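Local coordinates for protein TRAP dicarboxylate transporter-DctP subunit (Marinobacter aquaeolei, PDB 4PFI) that probably captures a small organic acid in the periplasm and delivers it to a TRAP membrane transporter, as other DctP-type solute-binding proteins do, at residues A[162-174]-A[302-315]. Residues are numbered along the deposited sequence; the frame is centred on the assembly and turned at random.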
ATOM      1  N   TRP A 162      11.979   6.770   0.613  1.00 10.84           N
ATOM      2  CA  TRP A 162      13.106   6.076   1.229  1.00 10.48           C
ATOM      3  C   TRP A 162      13.764   6.990   2.277  1.00 12.18           C
ATOM      4  O   TRP A 162      13.869   8.195   2.059  1.00 10.98           O
ATOM      5  CB  TRP A 162      14.157   5.740   0.177  1.00 10.91           C
ATOM      6  CG  TRP A 162      13.702   4.870  -0.943  1.00 11.66           C
ATOM      7  CD1 TRP A 162      12.579   4.123  -0.990  1.00 12.00           C
ATOM      8  CD2 TRP A 162      14.383   4.643  -2.173  1.00 12.33           C
ATOM      9  NE1 TRP A 162      12.512   3.421  -2.179  1.00 12.82           N
ATOM     10  CE2 TRP A 162      13.612   3.732  -2.926  1.00 13.03           C
ATOM     11  CE3 TRP A 162      15.568   5.124  -2.724  1.00 12.58           C
ATOM     12  CZ2 TRP A 162      13.984   3.297  -4.182  1.00 13.95           C
ATOM     13  CZ3 TRP A 162      15.937   4.686  -3.983  1.00 13.48           C
ATOM     14  CH2 TRP A 162      15.153   3.780  -4.691  1.00 14.11           C
ATOM     15  N   THR A 163      14.198   6.430   3.405  1.00  9.48           N
ATOM     16  CA  THR A 163      15.042   7.158   4.339  1.00  9.02           C
ATOM     17  C   THR A 163      16.309   6.357   4.615  1.00 11.50           C
ATOM     18  O   THR A 163      16.336   5.127   4.499  1.00  9.31           O
ATOM     19  CB  THR A 163      14.346   7.443   5.713  1.00  8.64           C
ATOM     20  OG1 THR A 163      14.104   6.224   6.416  1.00  8.66           O
ATOM     21  CG2 THR A 163      13.041   8.114   5.536  1.00  8.82           C
ATOM     22  N   ALA A 164      17.352   7.095   4.974  1.00  8.92           N
ATOM     23  CA  ALA A 164      18.608   6.546   5.378  1.00  9.06           C
ATOM     24  C   ALA A 164      19.442   7.683   5.981  1.00  8.94           C
ATOM     25  O   ALA A 164      18.969   8.816   6.137  1.00  8.72           O
ATOM     26  CB  ALA A 164      19.321   5.934   4.189  1.00  9.72           C
ATOM     27  N   ASN A 165      20.692   7.363   6.315  1.00  9.23           N
ATOM     28  CA  ASN A 165      21.620   8.374   6.770  1.00  9.36           C
ATOM     29  C   ASN A 165      22.588   8.826   5.686  1.00 12.89           C
ATOM     30  O   ASN A 165      23.648   9.361   5.980  1.00 15.78           O
ATOM     31  CB  ASN A 165      22.317   7.918   8.040  1.00  9.33           C
ATOM     32  CG  ASN A 165      21.442   8.107   9.241  1.00  8.72           C
ATOM     33  OD1 ASN A 165      20.697   9.086   9.321  1.00  9.46           O
ATOM     34  ND2 ASN A 165      21.488   7.167  10.168  1.00 10.67           N
ATOM     35  N   ASN A 166      22.193   8.612   4.432  1.00 10.47           N
ATOM     36  CA  ASN A 166      22.886   9.158   3.272  1.00 15.06           C
ATOM     37  C   ASN A 166      21.913   9.182   2.108  1.00 11.32           C
ATOM     38  O   ASN A 166      20.869   8.545   2.176  1.00 12.01           O
ATOM     39  CB  ASN A 166      24.130   8.319   2.918  1.00 18.92           C
ATOM     40  CG  ASN A 166      23.856   6.832   2.917  1.00 25.81           C
ATOM     41  OD1 ASN A 166      23.994   6.145   3.943  1.00 29.43           O
ATOM     42  ND2 ASN A 166      23.431   6.322   1.775  1.00 32.29           N
ATOM     43  N   PRO A 167      22.233   9.924   1.042  1.00 14.73           N
ATOM     44  CA  PRO A 167      21.311   9.934  -0.103  1.00 12.17           C
ATOM     45  C   PRO A 167      21.353   8.603  -0.841  1.00 14.09           C
ATOM     46  O   PRO A 167      22.365   7.926  -0.790  1.00 16.29           O
ATOM     47  CB  PRO A 167      21.836  11.070  -1.001  1.00 13.04           C
ATOM     48  CG  PRO A 167      22.857  11.826  -0.157  1.00 17.47           C
ATOM     49  CD  PRO A 167      23.396  10.800   0.825  1.00 15.99           C
ATOM     50  N   LEU A 168      20.260   8.230  -1.498  1.00 13.54           N
ATOM     51  CA  LEU A 168      20.187   6.973  -2.219  1.00 14.93           C
ATOM     52  C   LEU A 168      19.965   7.292  -3.705  1.00 16.99           C
ATOM     53  O   LEU A 168      18.861   7.121  -4.226  1.00 13.87           O
ATOM     54  CB  LEU A 168      19.066   6.110  -1.660  1.00 12.41           C
ATOM     55  CG  LEU A 168      19.260   5.691  -0.195  1.00 12.61           C
ATOM     56  CD1 LEU A 168      17.962   5.218   0.435  1.00 11.15           C
ATOM     57  CD2 LEU A 168      20.325   4.597  -0.068  1.00 13.12           C
ATOM     58  N   ARG A 169      21.025   7.778  -4.365  1.00 17.62           N
ATOM     59  CA  ARG A 169      20.926   8.268  -5.734  1.00 20.85           C
ATOM     60  C   ARG A 169      21.219   7.212  -6.796  1.00 19.84           C
ATOM     61  O   ARG A 169      20.736   7.320  -7.916  1.00 22.24           O
ATOM     62  CB  ARG A 169      21.883   9.440  -5.940  1.00 22.96           C
ATOM     63  CG  ARG A 169      21.579  10.634  -5.075  1.00 24.64           C
ATOM     64  CD  ARG A 169      22.743  11.632  -5.095  1.00 28.86           C
ATOM     65  NE  ARG A 169      22.384  12.858  -4.397  1.00 30.46           N
ATOM     66  CZ  ARG A 169      21.511  13.743  -4.870  1.00 29.35           C
ATOM     67  NH1 ARG A 169      20.922  13.523  -6.046  1.00 25.65           N
ATOM     68  NH2 ARG A 169      21.219  14.835  -4.161  1.00 26.72           N
ATOM     69  N   THR A 170      22.031   6.217  -6.452  1.00 18.80           N
ATOM     70  CA  THR A 170      22.346   5.127  -7.380  1.00 19.22           C
ATOM     71  C   THR A 170      22.242   3.797  -6.644  1.00 17.73           C
ATOM     72  O   THR A 170      22.309   3.768  -5.427  1.00 21.68           O
ATOM     73  CB  THR A 170      23.758   5.260  -7.976  1.00 21.49           C
ATOM     74  OG1 THR A 170      24.730   5.009  -6.954  1.00 28.05           O
ATOM     75  CG2 THR A 170      23.969   6.652  -8.529  1.00 24.68           C
ATOM     76  N   PRO A 171      22.049   2.698  -7.383  1.00 21.60           N
ATOM     77  CA  PRO A 171      22.047   1.362  -6.778  1.00 21.98           C
ATOM     78  C   PRO A 171      23.280   1.146  -5.930  1.00 24.94           C
ATOM     79  O   PRO A 171      23.194   0.524  -4.868  1.00 28.41           O
ATOM     80  CB  PRO A 171      22.071   0.431  -7.996  1.00 23.45           C
ATOM     81  CG  PRO A 171      21.420   1.219  -9.079  1.00 20.20           C
ATOM     82  CD  PRO A 171      21.792   2.646  -8.835  1.00 19.68           C
ATOM     83  N   SER A 172      24.412   1.668  -6.382  1.00 23.73           N
ATOM     84  CA  SER A 172      25.642   1.560  -5.620  1.00 27.99           C
ATOM     85  C   SER A 172      25.485   2.042  -4.147  1.00 25.48           C
ATOM     86  O   SER A 172      26.136   1.505  -3.250  1.00 23.91           O
ATOM     87  CB  SER A 172      26.749   2.355  -6.307  1.00 31.83           C
ATOM     88  OG  SER A 172      27.895   2.377  -5.473  1.00 38.07           O
ATOM     89  N   ASP A 173      24.638   3.049  -3.903  1.00 17.34           N
ATOM     90  CA  ASP A 173      24.398   3.550  -2.547  1.00 16.09           C
ATOM     91  C   ASP A 173      23.710   2.536  -1.608  1.00 17.22           C
ATOM     92  O   ASP A 173      23.755   2.690  -0.379  1.00 18.13           O
ATOM     93  CB  ASP A 173      23.571   4.835  -2.594  1.00 17.32           C
ATOM     94  CG  ASP A 173      24.337   6.009  -3.211  1.00 24.87           C
ATOM     95  OD1 ASP A 173      25.591   6.031  -3.102  1.00 30.52           O
ATOM     96  OD2 ASP A 173      23.690   6.908  -3.806  1.00 23.16           O
ATOM     97  N   PHE A 174      23.075   1.523  -2.180  1.00 15.70           N
ATOM     98  CA  PHE A 174      22.401   0.466  -1.421  1.00 18.28           C
ATOM     99  C   PHE A 174      23.347  -0.680  -1.031  1.00 23.71           C
ATOM    100  O   PHE A 174      23.011  -1.468  -0.143  1.00 22.59           O
ATOM    101  CB  PHE A 174      21.229  -0.123  -2.228  1.00 15.51           C
ATOM    102  CG  PHE A 174      19.991   0.714  -2.204  1.00 14.61           C
ATOM    103  CD1 PHE A 174      19.094   0.603  -1.160  1.00 13.77           C
ATOM    104  CD2 PHE A 174      19.729   1.625  -3.216  1.00 14.78           C
ATOM    105  CE1 PHE A 174      17.963   1.393  -1.112  1.00 13.12           C
ATOM    106  CE2 PHE A 174      18.586   2.408  -3.185  1.00 14.12           C
ATOM    107  CZ  PHE A 174      17.709   2.299  -2.133  1.00 13.30           C
ATOM    108  N   VAL A 302      15.578  14.684  -1.084  1.00 12.81           N
ATOM    109  CA  VAL A 302      16.256  14.496  -2.357  1.00 14.79           C
ATOM    110  C   VAL A 302      15.254  13.912  -3.340  1.00 15.58           C
ATOM    111  O   VAL A 302      14.729  12.851  -3.077  1.00 15.87           O
ATOM    112  CB  VAL A 302      17.455  13.518  -2.195  1.00 15.29           C
ATOM    113  CG1 VAL A 302      18.044  13.181  -3.564  1.00 13.61           C
ATOM    114  CG2 VAL A 302      18.527  14.110  -1.255  1.00 12.35           C
ATOM    115  N   ARG A 303      14.940  14.611  -4.427  1.00 14.80           N
ATOM    116  CA  ARG A 303      14.121  14.010  -5.496  1.00 16.44           C
ATOM    117  C   ARG A 303      15.050  13.556  -6.598  1.00 16.18           C
ATOM    118  O   ARG A 303      15.788  14.356  -7.133  1.00 17.26           O
ATOM    119  CB  ARG A 303      13.080  14.980  -6.068  1.00 16.41           C
ATOM    120  CG  ARG A 303      12.461  15.838  -4.969  1.00 22.58           C
ATOM    121  CD  ARG A 303      10.954  15.991  -5.077  1.00 24.39           C
ATOM    122  NE  ARG A 303      10.421  16.604  -3.854  1.00 28.05           N
ATOM    123  CZ  ARG A 303       9.259  16.272  -3.295  1.00 30.02           C
ATOM    124  NH1 ARG A 303       8.859  16.870  -2.177  1.00 34.54           N
ATOM    125  NH2 ARG A 303       8.491  15.325  -3.871  1.00 19.49           N
ATOM    126  N   LEU A 304      15.031  12.265  -6.910  1.00 16.22           N
ATOM    127  CA  LEU A 304      15.892  11.734  -7.962  1.00 18.12           C
ATOM    128  C   LEU A 304      15.561  12.357  -9.325  1.00 18.32           C
ATOM    129  O   LEU A 304      14.390  12.619  -9.628  1.00 18.70           O
ATOM    130  CB  LEU A 304      15.767  10.216  -8.037  1.00 17.80           C
ATOM    131  CG  LEU A 304      16.226   9.446  -6.793  1.00 19.60           C
ATOM    132  CD1 LEU A 304      16.248   7.947  -7.108  1.00 20.57           C
ATOM    133  CD2 LEU A 304      17.581   9.919  -6.238  1.00 16.87           C
ATOM    134  N   THR A 305      16.594  12.614 -10.120  1.00 18.85           N
ATOM    135  CA  THR A 305      16.431  13.050 -11.510  1.00 20.28           C
ATOM    136  C   THR A 305      15.959  11.882 -12.357  1.00 21.01           C
ATOM    137  O   THR A 305      16.054  10.734 -11.934  1.00 21.64           O
ATOM    138  CB  THR A 305      17.755  13.491 -12.124  1.00 20.98           C
ATOM    139  OG1 THR A 305      18.655  12.368 -12.142  1.00 22.06           O
ATOM    140  CG2 THR A 305      18.366  14.659 -11.345  1.00 20.69           C
ATOM    141  N   GLU A 306      15.466  12.171 -13.554  1.00 25.03           N
ATOM    142  CA  GLU A 306      15.035  11.115 -14.476  1.00 30.15           C
ATOM    143  C   GLU A 306      16.176  10.147 -14.805  1.00 28.14           C
ATOM    144  O   GLU A 306      15.956   8.945 -14.875  1.00 27.60           O
ATOM    145  CB  GLU A 306      14.428  11.718 -15.742  1.00 34.73           C
ATOM    146  CG  GLU A 306      13.049  12.322 -15.500  1.00 40.27           C
ATOM    147  CD  GLU A 306      12.061  11.340 -14.849  1.00 44.30           C
ATOM    148  OE1 GLU A 306      11.799  10.259 -15.439  1.00 46.98           O
ATOM    149  OE2 GLU A 306      11.551  11.644 -13.739  1.00 42.78           O
ATOM    150  N   ASP A 307      17.392  10.660 -14.966  1.00 25.48           N
ATOM    151  CA  ASP A 307      18.544   9.796 -15.206  1.00 26.02           C
ATOM    152  C   ASP A 307      18.780   8.828 -14.047  1.00 25.92           C
ATOM    153  O   ASP A 307      19.038   7.647 -14.252  1.00 29.84           O
ATOM    154  CB  ASP A 307      19.806  10.629 -15.430  1.00 29.90           C
ATOM    155  CG  ASP A 307      19.859  11.246 -16.813  1.00 41.32           C
ATOM    156  OD1 ASP A 307      18.868  11.104 -17.566  1.00 43.11           O
ATOM    157  OD2 ASP A 307      20.886  11.889 -17.139  1.00 43.94           O
ATOM    158  N   GLU A 308      18.701   9.334 -12.826  1.00 23.53           N
ATOM    159  CA  GLU A 308      18.937   8.503 -11.653  1.00 21.95           C
ATOM    160  C   GLU A 308      17.829   7.455 -11.536  1.00 19.74           C
ATOM    161  O   GLU A 308      18.088   6.304 -11.214  1.00 19.45           O
ATOM    162  CB  GLU A 308      19.059   9.369 -10.386  1.00 20.52           C
ATOM    163  CG  GLU A 308      20.360  10.158 -10.301  1.00 19.62           C
ATOM    164  CD  GLU A 308      20.347  11.274  -9.231  1.00 25.61           C
ATOM    165  OE1 GLU A 308      19.266  11.787  -8.854  1.00 21.90           O
ATOM    166  OE2 GLU A 308      21.440  11.645  -8.751  1.00 30.37           O
ATOM    167  N   ARG A 309      16.595   7.848 -11.826  1.00 20.14           N
ATOM    168  CA  ARG A 309      15.486   6.915 -11.768  1.00 20.25           C
ATOM    169  C   ARG A 309      15.672   5.820 -12.803  1.00 25.34           C
ATOM    170  O   ARG A 309      15.437   4.641 -12.529  1.00 23.60           O
ATOM    171  CB  ARG A 309      14.162   7.639 -11.987  1.00 20.66           C
ATOM    172  CG  ARG A 309      13.872   8.603 -10.852  1.00 19.60           C
ATOM    173  CD  ARG A 309      12.537   9.322 -10.979  1.00 20.01           C
ATOM    174  NE  ARG A 309      11.413   8.412 -10.769  1.00 20.07           N
ATOM    175  CZ  ARG A 309      10.517   8.099 -11.693  1.00 22.27           C
ATOM    176  NH1 ARG A 309      10.588   8.629 -12.911  1.00 26.15           N
ATOM    177  NH2 ARG A 309       9.539   7.261 -11.395  1.00 21.24           N
ATOM    178  N   ALA A 310      16.099   6.230 -13.996  1.00 29.26           N
ATOM    179  CA  ALA A 310      16.277   5.320 -15.115  1.00 27.61           C
ATOM    180  C   ALA A 310      17.311   4.261 -14.752  1.00 23.99           C
ATOM    181  O   ALA A 310      17.160   3.105 -15.118  1.00 24.83           O
ATOM    182  CB  ALA A 310      16.697   6.077 -16.352  1.00 25.15           C
ATOM    183  N   ALA A 311      18.336   4.651 -14.004  1.00 22.46           N
ATOM    184  CA  ALA A 311      19.358   3.707 -13.580  1.00 22.06           C
ATOM    185  C   ALA A 311      18.796   2.642 -12.603  1.00 24.82           C
ATOM    186  O   ALA A 311      19.181   1.466 -12.653  1.00 24.76           O
ATOM    187  CB  ALA A 311      20.564   4.449 -12.966  1.00 21.29           C
ATOM    188  N   PHE A 312      17.885   3.053 -11.726  1.00 22.89           N
ATOM    189  CA  PHE A 312      17.278   2.139 -10.771  1.00 21.68           C
ATOM    190  C   PHE A 312      16.309   1.227 -11.487  1.00 20.67           C
ATOM    191  O   PHE A 312      16.155   0.067 -11.119  1.00 21.70           O
ATOM    192  CB  PHE A 312      16.531   2.898  -9.667  1.00 18.57           C
ATOM    193  CG  PHE A 312      17.406   3.401  -8.558  1.00 17.40           C
ATOM    194  CD1 PHE A 312      17.976   2.517  -7.654  1.00 16.75           C
ATOM    195  CD2 PHE A 312      17.603   4.759  -8.361  1.00 17.21           C
ATOM    196  CE1 PHE A 312      18.763   2.981  -6.611  1.00 17.73           C
ATOM    197  CE2 PHE A 312      18.406   5.225  -7.294  1.00 16.02           C
ATOM    198  CZ  PHE A 312      18.980   4.339  -6.432  1.00 15.41           C
ATOM    199  N   ARG A 313      15.623   1.767 -12.489  1.00 22.68           N
ATOM    200  CA  ARG A 313      14.689   0.972 -13.288  1.00 22.82           C
ATOM    201  C   ARG A 313      15.449  -0.208 -13.915  1.00 26.05           C
ATOM    202  O   ARG A 313      15.068  -1.384 -13.755  1.00 27.74           O
ATOM    203  CB  ARG A 313      14.045   1.839 -14.373  1.00 23.90           C
ATOM    204  CG  ARG A 313      12.709   1.314 -14.913  1.00 29.66           C
ATOM    205  CD  ARG A 313      12.145   2.237 -16.015  1.00 36.73           C
ATOM    206  NE  ARG A 313      12.430   3.655 -15.723  1.00 44.66           N
ATOM    207  CZ  ARG A 313      11.521   4.596 -15.435  1.00 42.07           C
ATOM    208  NH1 ARG A 313      10.209   4.307 -15.419  1.00 43.35           N
ATOM    209  NH2 ARG A 313      11.927   5.840 -15.179  1.00 30.30           N
ATOM    210  N   ASP A 314      16.554   0.121 -14.587  1.00 28.29           N
ATOM    211  CA  ASP A 314      17.386  -0.873 -15.252  1.00 32.46           C
ATOM    212  C   ASP A 314      17.765  -1.951 -14.243  1.00 31.86           C
ATOM    213  O   ASP A 314      17.613  -3.145 -14.513  1.00 37.19           O
ATOM    214  CB  ASP A 314      18.623  -0.213 -15.879  1.00 30.97           C
ATOM    215  CG  ASP A 314      18.264   0.781 -17.009  1.00 36.91           C
ATOM    216  OD1 ASP A 314      17.111   0.745 -17.505  1.00 37.22           O
ATOM    217  OD2 ASP A 314      19.131   1.604 -17.411  1.00 37.89           O
ATOM    218  N   ALA A 315      18.165  -1.528 -13.050  1.00 24.48           N
ATOM    219  CA  ALA A 315      18.652  -2.467 -12.043  1.00 22.10           C
ATOM    220  C   ALA A 315      17.531  -3.171 -11.271  1.00 21.72           C
ATOM    221  O   ALA A 315      17.784  -4.144 -10.558  1.00 25.19           O
ATOM    222  CB  ALA A 315      19.626  -1.762 -11.086  1.00 20.86           C
TER
HETATM  223  O   HOH W   1      20.531   5.982 -10.010  1.00 20.60           O
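With CG set anti to the carbonyl carbon (chi1 -82°), the ring of Phe312 leans off its helix into the bend of 162-174, where Trp162 and Pro171 meet it on opposite faces. The Trp162 indole comes edge first: its CH2 stands over the ring centre and CZ3 lies 3.9 Å from Phe312 CZ, a T-shaped pair with planes at 78°. Over the other face, Pro171 CD sits 4.0 Å from the Phe312 ring centroid in a CH-pi contact, while Pro171 CG reaches Ala315 CB, nearly one turn further along the helix. Phe174 meets Phe312 rim to rim, CE2 to CE1 at 3.5 Å, and lays CZ over a face of Trp162, completing a three-ring aromatic cluster to which Tyr194 and Phe191 add further rings. Nearer the start of the helix, the Arg169 side chain runs extended from CG to NE and carries its guanidinium across Val302, whose CG1 packs under one face, 3.6 Å from Arg169 NH2. At the guanidinium edge, Arg169 NH1 forms a salt bridge to Glu308 OE2, a weak hydrogen bond of 3.3 Å, with the guanidinium and carboxylate planes 43° apart. The other carboxylate oxygen, Glu308 OE1, accepts from Thr305 N at 3.1 Å, and Glu308 N returns a bond to Thr305 OG1, so the capping box helps to hold the carboxylate that Arg169 meets. On the loop side, Asp173 OD2 accepts from Arg169 N and Thr170 N, bracing the bend. Strands 149-164 and 300-303 flank strand 236-239, and the contact packs the loop leaving one against the capped helix following the other, within one lobe of the DctP-type solute-binding fold.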